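Local coordinates for pyruvate kinase (Pseudomonas aeruginosa, PDB 6QXL), which probably catalyses the last step of glycolysis, passing the phosphate of phosphoenolpyruvate to ADP to give pyruvate and ATP, and binds glucose 6-phosphate as a regulator, at residues Ala379-Thr384 with Asp442-Arg447; Lys435-Ala440 with Val456-Gly461; Leu391-Ile396 with Val400-Tyr405. One frame throughout, in Å; residues are numbered along the deposited sequence.

Interaction 1 of 3, residues Ala379-Thr384 with Asp442-Arg447; sequences AIICLT and DELLKR. With G6P (6-O-phosphono-alpha-D-glucopyranose), chain M.
Leu444 reaches from the helix to the strand with a single methyl, CD1, which settles between Ala379 and Ile381, two residues whose side chains leave the same face of the strand. The contact from CD1 to Ala379 CB is 3.8 Å, and Ile381 CG1 lies equally near. With CG anti to the carbonyl carbon (chi1 -59°) and an extended chi2, Leu444 carries this methyl forward to the strand. Ile381 and Leu444 run past each other in opposite directions, the leucine's CD1 methyl lying beside CG1 and CD1 of the isoleucine. Ile380, between the two, points to the other face of the sheet and packs on Met393.

All three touching residues are buried and apolar. Away from the contact, the end of Glu443 enters a charged network: Arg447 NH1 holds both the backbone O of Glu443 (2.8 Å) and, almost straight at 170°, Glu443 OE1 in a salt bridge. Both acceptors lie close to the guanidinium plane, though OE1 is met from above the plane of its carboxylate.

Where the strand ends, Thr384 OG1 lies beside O2P of glucose 6-phosphate, in a hydrogen bond modelled so short that its geometry is doubtful. The arrangement is that of a helix laid on the parallel strands of an alpha/beta domain, with a ligand pocket at the strands' C-terminal ends, here the sugar-phosphate site of the pyruvate kinase C-terminal domain.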
loop_
_atom_site.group_PDB
_atom_site.type_symbol
_atom_site.label_atom_id
_atom_site.label_comp_id
_atom_site.label_asym_id
_atom_site.label_seq_id
_atom_site.Cartn_x
_atom_site.Cartn_y
_atom_site.Cartn_z
ATOM N N ALA A 379 -20.725 -15.087 14.291
ATOM C CA ALA A 379 -20.752 -14.435 15.593
ATOM C C ALA A 379 -19.523 -14.760 16.401
ATOM O O ALA A 379 -18.849 -15.729 16.130
ATOM C CB ALA A 379 -22.005 -14.831 16.373
ATOM N N ILE A 380 -19.240 -13.923 17.387
ATOM C CA ILE A 380 -18.162 -14.151 18.322
ATOM C C ILE A 380 -18.728 -14.215 19.719
ATOM O O ILE A 380 -19.322 -13.259 20.192
ATOM C CB ILE A 380 -17.118 -13.032 18.254
ATOM C CG1 ILE A 380 -16.505 -12.987 16.844
ATOM C CG2 ILE A 380 -16.076 -13.214 19.356
ATOM C CD1 ILE A 380 -15.414 -11.994 16.694
ATOM N N ILE A 381 -18.551 -15.367 20.372
ATOM C CA ILE A 381 -18.981 -15.610 21.741
ATOM C C ILE A 381 -17.774 -15.319 22.606
ATOM O O ILE A 381 -16.830 -16.102 22.664
ATOM C CB ILE A 381 -19.471 -17.054 21.906
ATOM C CG1 ILE A 381 -20.745 -17.248 21.085
ATOM C CG2 ILE A 381 -19.745 -17.391 23.370
ATOM C CD1 ILE A 381 -21.251 -18.684 21.077
ATOM N N CYS A 382 -17.807 -14.187 23.286
ATOM C CA CYS A 382 -16.695 -13.786 24.122
ATOM C C CYS A 382 -17.111 -13.899 25.585
ATOM O O CYS A 382 -17.852 -13.063 26.095
ATOM C CB CYS A 382 -16.268 -12.374 23.764
ATOM S SG CYS A 382 -14.905 -11.817 24.788
ATOM N N LEU A 383 -16.640 -14.945 26.254
ATOM C CA LEU A 383 -16.886 -15.108 27.676
ATOM C C LEU A 383 -15.980 -14.145 28.394
ATOM O O LEU A 383 -14.766 -14.265 28.310
ATOM C CB LEU A 383 -16.616 -16.536 28.142
ATOM C CG LEU A 383 -17.270 -17.681 27.393
ATOM C CD1 LEU A 383 -17.094 -18.954 28.235
ATOM C CD2 LEU A 383 -18.729 -17.437 27.053
ATOM N N THR A 384 -16.571 -13.194 29.109
ATOM C CA THR A 384 -15.801 -12.144 29.740
ATOM C C THR A 384 -16.334 -11.831 31.123
ATOM O O THR A 384 -17.533 -11.859 31.364
ATOM C CB THR A 384 -15.777 -10.860 28.864
ATOM O OG1 THR A 384 -15.034 -9.814 29.533
ATOM C CG2 THR A 384 -17.199 -10.391 28.530
ATOM N N ASP A 442 -26.436 -22.183 22.453
ATOM C CA ASP A 442 -27.901 -22.222 22.599
ATOM C C ASP A 442 -28.497 -20.821 22.700
ATOM O O ASP A 442 -29.497 -20.516 22.040
ATOM C CB ASP A 442 -28.335 -23.086 23.798
ATOM C CG ASP A 442 -28.307 -24.585 23.495
ATOM O OD1 ASP A 442 -28.468 -24.977 22.321
ATOM O OD2 ASP A 442 -28.084 -25.379 24.437
ATOM N N GLU A 443 -27.847 -19.969 23.491
ATOM C CA GLU A 443 -28.274 -18.580 23.643
ATOM C C GLU A 443 -28.400 -17.846 22.300
ATOM O O GLU A 443 -29.306 -17.041 22.119
ATOM C CB GLU A 443 -27.309 -17.835 24.564
ATOM C CG GLU A 443 -27.311 -18.326 26.011
ATOM C CD GLU A 443 -28.575 -17.957 26.773
ATOM O OE1 GLU A 443 -28.883 -16.781 26.791
ATOM O OE2 GLU A 443 -29.245 -18.837 27.336
ATOM N N LEU A 444 -27.518 -18.127 21.353
ATOM C CA LEU A 444 -27.637 -17.516 20.033
ATOM C C LEU A 444 -28.679 -18.194 19.166
ATOM O O LEU A 444 -29.331 -17.544 18.356
ATOM C CB LEU A 444 -26.281 -17.493 19.312
ATOM C CG LEU A 444 -25.124 -16.758 19.983
ATOM C CD1 LEU A 444 -23.938 -16.782 19.038
ATOM C CD2 LEU A 444 -25.486 -15.317 20.341
ATOM N N LEU A 445 -28.831 -19.499 19.310
ATOM C CA LEU A 445 -29.899 -20.214 18.594
ATOM C C LEU A 445 -31.287 -19.747 19.039
ATOM O O LEU A 445 -32.157 -19.540 18.180
ATOM C CB LEU A 445 -29.766 -21.713 18.803
ATOM C CG LEU A 445 -28.668 -22.386 17.977
ATOM C CD1 LEU A 445 -28.243 -23.671 18.713
ATOM C CD2 LEU A 445 -29.130 -22.639 16.523
ATOM N N LYS A 446 -31.475 -19.553 20.353
ATOM C CA LYS A 446 -32.729 -18.979 20.882
ATOM C C LYS A 446 -33.085 -17.681 20.157
ATOM O O LYS A 446 -34.218 -17.490 19.744
ATOM C CB LYS A 446 -32.625 -18.668 22.383
ATOM C CG LYS A 446 -32.743 -19.834 23.323
ATOM C CD LYS A 446 -32.491 -19.380 24.764
ATOM C CE LYS A 446 -32.519 -20.587 25.677
ATOM N NZ LYS A 446 -32.757 -20.300 27.140
ATOM N N ARG A 447 -32.093 -16.817 19.976
ATOM C CA ARG A 447 -32.329 -15.488 19.435
ATOM C C ARG A 447 -32.331 -15.454 17.924
ATOM O O ARG A 447 -32.555 -14.402 17.343
ATOM C CB ARG A 447 -31.297 -14.518 20.001
ATOM C CG ARG A 447 -31.323 -14.430 21.528
ATOM C CD ARG A 447 -30.176 -13.593 22.017
ATOM N NE ARG A 447 -30.253 -13.195 23.413
ATOM C CZ ARG A 447 -30.002 -13.980 24.456
ATOM N NH1 ARG A 447 -29.695 -15.268 24.299
ATOM N NH2 ARG A 447 -30.043 -13.459 25.688
HETATM C C1 G6P M . -13.458 -15.649 30.698
HETATM C C2 G6P M . -13.428 -16.367 32.032
HETATM C C3 G6P M . -11.960 -16.294 32.433
HETATM C C4 G6P M . -11.228 -15.050 31.965
HETATM C C5 G6P M . -12.294 -13.967 31.922
HETATM C C6 G6P M . -11.655 -12.607 31.707
HETATM O O1 G6P M . -14.702 -16.058 30.149
HETATM O O2 G6P M . -14.355 -15.813 33.002
HETATM O O3 G6P M . -11.433 -17.371 31.702
HETATM O O4 G6P M . -10.071 -14.766 32.794
HETATM O O5 G6P M . -13.260 -14.249 30.912
HETATM O O6 G6P M . -12.464 -11.675 31.013
HETATM P P G6P M . -11.969 -10.114 30.848
HETATM O O1P G6P M . -12.542 -9.341 32.011
HETATM O O2P G6P M . -12.704 -10.071 29.527
HETATM O O3P G6P M . -10.441 -9.880 30.963
#

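Interaction 2 of 3, residues Lys435-Ala440 with Val456-Gly461. With G6P (6-O-phosphono-alpha-D-glucopyranose), chain M.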
loop_
_atom_site.group_PDB
_atom_site.type_symbol
_atom_site.label_atom_id
_atom_site.label_comp_id
_atom_site.label_asym_id
_atom_site.label_seq_id
_atom_site.Cartn_x
_atom_site.Cartn_y
_atom_site.Cartn_z
ATOM N N LYS A 435 -20.381 -28.772 29.238
ATOM C CA LYS A 435 -21.609 -28.287 28.588
ATOM C C LYS A 435 -21.610 -26.788 28.241
ATOM O O LYS A 435 -22.529 -26.323 27.576
ATOM C CB LYS A 435 -22.829 -28.634 29.454
ATOM C CG LYS A 435 -23.143 -30.125 29.508
ATOM C CD LYS A 435 -24.427 -30.437 30.236
ATOM C CE LYS A 435 -25.631 -30.306 29.319
ATOM N NZ LYS A 435 -26.890 -30.578 30.079
ATOM N N VAL A 436 -20.589 -26.047 28.677
ATOM C CA VAL A 436 -20.513 -24.592 28.476
ATOM C C VAL A 436 -20.631 -24.177 27.002
ATOM O O VAL A 436 -21.460 -23.347 26.658
ATOM C CB VAL A 436 -19.231 -24.021 29.091
ATOM C CG1 VAL A 436 -19.007 -22.572 28.674
ATOM C CG2 VAL A 436 -19.262 -24.136 30.607
ATOM N N SER A 437 -19.821 -24.753 26.138
ATOM C CA SER A 437 -19.836 -24.353 24.727
ATOM C C SER A 437 -21.221 -24.469 24.118
ATOM O O SER A 437 -21.709 -23.514 23.522
ATOM C CB SER A 437 -18.812 -25.139 23.909
ATOM O OG SER A 437 -17.501 -24.855 24.373
ATOM N N GLN A 438 -21.876 -25.602 24.272
ATOM C CA GLN A 438 -23.197 -25.761 23.640
ATOM C C GLN A 438 -24.247 -24.886 24.342
ATOM O O GLN A 438 -25.221 -24.486 23.720
ATOM C CB GLN A 438 -23.642 -27.222 23.640
ATOM C CG GLN A 438 -24.996 -27.490 22.976
ATOM C CD GLN A 438 -25.025 -27.204 21.482
ATOM O OE1 GLN A 438 -24.230 -27.765 20.731
ATOM N NE2 GLN A 438 -25.961 -26.360 21.035
ATOM N N ALA A 439 -24.029 -24.585 25.619
ATOM C CA ALA A 439 -24.918 -23.699 26.345
ATOM C C ALA A 439 -24.855 -22.283 25.757
ATOM O O ALA A 439 -25.886 -21.659 25.493
ATOM C CB ALA A 439 -24.564 -23.689 27.830
ATOM N N ALA A 440 -23.634 -21.797 25.543
ATOM C CA ALA A 440 -23.417 -20.506 24.885
ATOM C C ALA A 440 -24.008 -20.481 23.472
ATOM O O ALA A 440 -24.716 -19.562 23.100
ATOM C CB ALA A 440 -21.946 -20.170 24.849
ATOM N N VAL A 456 -18.863 -20.269 14.434
ATOM C CA VAL A 456 -18.817 -19.302 15.516
ATOM C C VAL A 456 -17.435 -19.333 16.147
ATOM O O VAL A 456 -16.771 -20.352 16.121
ATOM C CB VAL A 456 -19.960 -19.635 16.535
ATOM C CG1 VAL A 456 -19.562 -19.680 18.007
ATOM C CG2 VAL A 456 -21.051 -18.641 16.327
ATOM N N ILE A 457 -17.050 -18.229 16.751
ATOM C CA ILE A 457 -15.795 -18.174 17.500
ATOM C C ILE A 457 -16.138 -18.072 18.972
ATOM O O ILE A 457 -17.000 -17.282 19.349
ATOM C CB ILE A 457 -14.920 -16.967 17.104
ATOM C CG1 ILE A 457 -14.364 -17.181 15.702
ATOM C CG2 ILE A 457 -13.789 -16.754 18.101
ATOM C CD1 ILE A 457 -13.510 -16.044 15.194
ATOM N N LEU A 458 -15.470 -18.864 19.800
ATOM C CA LEU A 458 -15.617 -18.745 21.230
ATOM C C LEU A 458 -14.271 -18.423 21.815
ATOM O O LEU A 458 -13.279 -19.054 21.466
ATOM C CB LEU A 458 -16.169 -20.046 21.815
ATOM C CG LEU A 458 -16.634 -19.951 23.277
ATOM C CD1 LEU A 458 -17.755 -20.928 23.520
ATOM C CD2 LEU A 458 -15.520 -20.199 24.281
ATOM N N THR A 459 -14.233 -17.449 22.713
ATOM C CA THR A 459 -13.009 -17.131 23.444
ATOM C C THR A 459 -13.251 -17.242 24.923
ATOM O O THR A 459 -14.343 -16.934 25.408
ATOM C CB THR A 459 -12.480 -15.694 23.138
ATOM O OG1 THR A 459 -13.383 -14.701 23.647
ATOM C CG2 THR A 459 -12.298 -15.497 21.618
ATOM N N LYS A 460 -12.227 -17.670 25.642
ATOM C CA LYS A 460 -12.310 -17.829 27.082
ATOM C C LYS A 460 -10.916 -17.989 27.645
ATOM O O LYS A 460 -9.927 -17.973 26.903
ATOM C CB LYS A 460 -13.162 -19.041 27.430
ATOM C CG LYS A 460 -12.547 -20.357 27.035
ATOM C CD LYS A 460 -13.375 -21.552 27.509
ATOM C CE LYS A 460 -12.503 -22.793 27.269
ATOM N NZ LYS A 460 -13.235 -24.063 27.425
ATOM N N GLY A 461 -10.857 -18.162 28.956
ATOM C CA GLY A 461 -9.619 -18.508 29.648
ATOM C C GLY A 461 -9.757 -19.871 30.300
ATOM O O GLY A 461 -10.681 -20.643 29.976
HETATM C C1 G6P M . -13.458 -15.649 30.698
HETATM C C2 G6P M . -13.428 -16.367 32.032
HETATM C C3 G6P M . -11.960 -16.294 32.433
HETATM C C4 G6P M . -11.228 -15.050 31.965
HETATM C C5 G6P M . -12.294 -13.967 31.922
HETATM C C6 G6P M . -11.655 -12.607 31.707
HETATM O O1 G6P M . -14.702 -16.058 30.149
HETATM O O2 G6P M . -14.355 -15.813 33.002
HETATM O O3 G6P M . -11.433 -17.371 31.702
HETATM O O4 G6P M . -10.071 -14.766 32.794
HETATM O O5 G6P M . -13.260 -14.249 30.912
HETATM O O6 G6P M . -12.464 -11.675 31.013
HETATM P P G6P M . -11.969 -10.114 30.848
HETATM O O1P G6P M . -12.542 -9.341 32.011
HETATM O O2P G6P M . -12.704 -10.071 29.527
HETATM O O3P G6P M . -10.441 -9.880 30.963
#
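Leu458 meets Ser437 and Ala440 through one methyl group, CD1, and these two helix residues, one turn apart, offer it a small-residue surface. The packing is made of van der Waals contacts alone. Leu458 CD1 stands 4.0 Å from Ser437 OG and 4.2 Å from Ser437 CA, so it lies against both the backbone and the hydroxyl of that residue. Ala440 CB is more distant, 4.5 Å from the same methyl, and closes the group loosely. The leucine comes off the strand with CG anti to its own backbone N (chi1 -168°), which swings CD1 out toward the helix. Short side chains on the helix allow close approach: the CA atoms of Ser437 and Leu458 are 7.8 Å apart.

Backbone hydrogen bonding keeps each partner in shape. Within the helix, Ala440 N bonds to Val436 O (2.9 Å) and Ala439 N to Lys435 O, the i to i+4 bonds of a regular helix, in which Ser437 and Ala440, three residues apart, come near the same face. The strand is held by its neighbours, Ile457 pairing with Ala379 and Ile381, and Leu458 with Lys474. Ala440 O also accepts a hydrogen bond from Tyr405 OH, tying the helix to a more distant strand of the same sheet.

Ligand contact occurs at the far end of the strand, where Gly461 N approaches O3 of glucose 6-phosphate to 2.9 Å, the sugar packing directly against the main chain. Strand 455-461 thus combines helix-on-sheet packing with one wall of the glucose 6-phosphate pocket, in the alpha/beta C-terminal domain of pyruvate kinase.

Interaction 3 of 3, residues Leu391-Ile396 with Val400-Tyr405; sequences LIMSRI and VPIYAY
Ile402 overlaps the base of Met393, its CD1 methyl lying 3.8 Å from Met393 CB, while its other branch, CG2, comes within 4.1 Å of Met393 SD. The two side chains lie at a slant to one another. Met393 has CG anti to its carbonyl carbon (chi1 -65°) and an extended chain beyond, which carries the sulfur and terminal methyl past the isoleucine; the thioether therefore touches Ile402 in passing and continues over the sheet toward Ile380 and the helix 359-373, where Met368 and Ala364 receive it. Ile402 CD1 also reaches the next residue of the helix, standing 4.0 Å from Ser394 N and 4.1 Å from Ser394 CB, so a single methyl spans two consecutive helix residues.

These elements belong to a beta-alpha-beta unit: strand 377-383 leads into helix 388-394, and the chain then returns through a short loop to strand 402-406, parallel to the first and next to it in the sheet. The contact closes the second half of this unit, where only three residues separate the two segments.

Polar groups of Leu391, Ser394 and Arg395 knit this part of the chain together. Arg395 folds back, its NE donating to Leu391 O at 3.0 Å, and its NH2 gives a nearly straight bond (170°) to Ser394 OG, which lies in the guanidinium plane at 2.9 Å. Leu391 CD1 rests over one face of that guanidinium, near its rim. NH2 has a second, charged partner in Asp311, just before strand 312-315 of the barrel domain, a salt bridge between domains.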
loop_
_atom_site.group_PDB
_atom_site.type_symbol
_atom_site.label_atom_id
_atom_site.label_comp_id
_atom_site.label_asym_id
_atom_site.label_seq_id
_atom_site.Cartn_x
_atom_site.Cartn_y
_atom_site.Cartn_z
ATOM N N LEU A 391 -13.891 -5.285 24.593
ATOM C CA LEU A 391 -13.398 -3.951 24.323
ATOM C C LEU A 391 -12.330 -3.977 23.237
ATOM O O LEU A 391 -12.398 -3.206 22.282
ATOM C CB LEU A 391 -12.844 -3.313 25.592
ATOM C CG LEU A 391 -12.133 -1.963 25.413
ATOM C CD1 LEU A 391 -13.084 -0.906 24.938
ATOM C CD2 LEU A 391 -11.503 -1.510 26.696
ATOM N N ILE A 392 -11.359 -4.879 23.365
ATOM C CA ILE A 392 -10.275 -4.988 22.403
ATOM C C ILE A 392 -10.830 -5.468 21.061
ATOM O O ILE A 392 -10.540 -4.886 20.019
ATOM C CB ILE A 392 -9.189 -5.928 22.883
ATOM C CG1 ILE A 392 -8.640 -5.510 24.255
ATOM C CG2 ILE A 392 -8.053 -6.013 21.871
ATOM C CD1 ILE A 392 -8.132 -4.102 24.364
ATOM N N MET A 393 -11.669 -6.484 21.073
ATOM C CA MET A 393 -12.237 -6.962 19.817
ATOM C C MET A 393 -12.873 -5.813 19.029
ATOM O O MET A 393 -12.673 -5.699 17.822
ATOM C CB MET A 393 -13.272 -8.059 20.045
ATOM C CG MET A 393 -12.714 -9.339 20.648
ATOM S SD MET A 393 -14.019 -10.555 20.820
ATOM C CE MET A 393 -13.086 -11.967 21.372
ATOM N N SER A 394 -13.593 -4.938 19.728
ATOM C CA SER A 394 -14.393 -3.922 19.066
ATOM C C SER A 394 -13.589 -2.701 18.606
ATOM O O SER A 394 -14.132 -1.843 17.927
ATOM C CB SER A 394 -15.549 -3.512 19.973
ATOM O OG SER A 394 -15.076 -2.982 21.186
ATOM N N ARG A 395 -12.300 -2.638 18.955
ATOM C CA ARG A 395 -11.402 -1.658 18.346
ATOM C C ARG A 395 -11.076 -1.953 16.884
ATOM O O ARG A 395 -10.551 -1.107 16.206
ATOM C CB ARG A 395 -10.077 -1.557 19.091
ATOM C CG ARG A 395 -10.119 -1.280 20.580
ATOM C CD ARG A 395 -10.978 -0.113 20.964
ATOM N NE ARG A 395 -12.392 -0.489 20.957
ATOM C CZ ARG A 395 -13.393 0.372 20.947
ATOM N NH1 ARG A 395 -13.161 1.685 20.934
ATOM N NH2 ARG A 395 -14.632 -0.093 20.910
ATOM N N ILE A 396 -11.383 -3.144 16.400
ATOM C CA ILE A 396 -11.019 -3.549 15.052
ATOM C C ILE A 396 -12.230 -3.433 14.155
ATOM O O ILE A 396 -13.309 -3.905 14.490
ATOM C CB ILE A 396 -10.511 -5.010 15.062
ATOM C CG1 ILE A 396 -9.309 -5.156 15.985
ATOM C CG2 ILE A 396 -10.149 -5.475 13.682
ATOM C CD1 ILE A 396 -8.173 -4.238 15.638
ATOM N N VAL A 400 -18.860 -8.305 12.042
ATOM C CA VAL A 400 -19.272 -9.511 12.743
ATOM C C VAL A 400 -19.814 -9.150 14.133
ATOM O O VAL A 400 -19.184 -8.370 14.847
ATOM C CB VAL A 400 -18.100 -10.502 12.893
ATOM C CG1 VAL A 400 -17.085 -10.066 13.971
ATOM C CG2 VAL A 400 -18.640 -11.889 13.251
ATOM N N PRO A 401 -20.970 -9.705 14.529
ATOM C CA PRO A 401 -21.481 -9.435 15.883
ATOM C C PRO A 401 -20.602 -9.976 16.987
ATOM O O PRO A 401 -20.202 -11.136 16.945
ATOM C CB PRO A 401 -22.820 -10.153 15.889
ATOM C CG PRO A 401 -23.202 -10.318 14.464
ATOM C CD PRO A 401 -21.943 -10.429 13.696
ATOM N N ILE A 402 -20.275 -9.122 17.943
ATOM C CA ILE A 402 -19.513 -9.496 19.120
ATOM C C ILE A 402 -20.462 -9.597 20.315
ATOM O O ILE A 402 -21.096 -8.618 20.708
ATOM C CB ILE A 402 -18.441 -8.441 19.412
ATOM C CG1 ILE A 402 -17.509 -8.305 18.207
ATOM C CG2 ILE A 402 -17.676 -8.791 20.690
ATOM C CD1 ILE A 402 -16.532 -7.160 18.293
ATOM N N TYR A 403 -20.566 -10.789 20.896
ATOM C CA TYR A 403 -21.431 -11.016 22.062
ATOM C C TYR A 403 -20.618 -11.138 23.330
ATOM O O TYR A 403 -19.787 -12.024 23.431
ATOM C CB TYR A 403 -22.263 -12.244 21.832
ATOM C CG TYR A 403 -23.233 -12.063 20.705
ATOM C CD1 TYR A 403 -24.431 -11.392 20.896
ATOM C CD2 TYR A 403 -22.955 -12.545 19.439
ATOM C CE1 TYR A 403 -25.327 -11.215 19.849
ATOM C CE2 TYR A 403 -23.871 -12.382 18.401
ATOM C CZ TYR A 403 -25.039 -11.712 18.627
ATOM O OH TYR A 403 -25.911 -11.550 17.605
ATOM N N ALA A 404 -20.839 -10.225 24.272
ATOM C CA ALA A 404 -20.187 -10.270 25.580
ATOM C C ALA A 404 -21.059 -11.106 26.540
ATOM O O ALA A 404 -22.133 -10.657 26.976
ATOM C CB ALA A 404 -19.990 -8.860 26.118
ATOM N N TYR A 405 -20.592 -12.325 26.816
ATOM C CA TYR A 405 -21.209 -13.235 27.775
ATOM C C TYR A 405 -20.633 -12.949 29.154
ATOM O O TYR A 405 -19.429 -13.130 29.391
ATOM C CB TYR A 405 -20.943 -14.686 27.390
ATOM C CG TYR A 405 -21.770 -15.214 26.225
ATOM C CD1 TYR A 405 -21.765 -14.595 24.987
ATOM C CD2 TYR A 405 -22.511 -16.362 26.354
ATOM C CE1 TYR A 405 -22.513 -15.108 23.927
ATOM C CE2 TYR A 405 -23.274 -16.864 25.297
ATOM C CZ TYR A 405 -23.255 -16.237 24.090
ATOM O OH TYR A 405 -23.992 -16.741 23.038
#

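From the N-terminal side, strand 377-383 comes first, then helix 388-394 and strand 402-406, whose packing in interaction 3 closes a very short loop. That loop is nested inside the much longer one that interaction 1 closes between strand 377-383 and helix 436-446. Interaction 2 opens only afterwards, on the first turns of the same helix, and closes with strand 455-461; it crosses interaction 1 and follows interaction 3 in series. Strand 377-383 lies between strands 402-406 and 455-461, with backbone bonds to both, so all three contacts reach one sheet. Interactions 1 and 2 also both touch the glucose 6-phosphate.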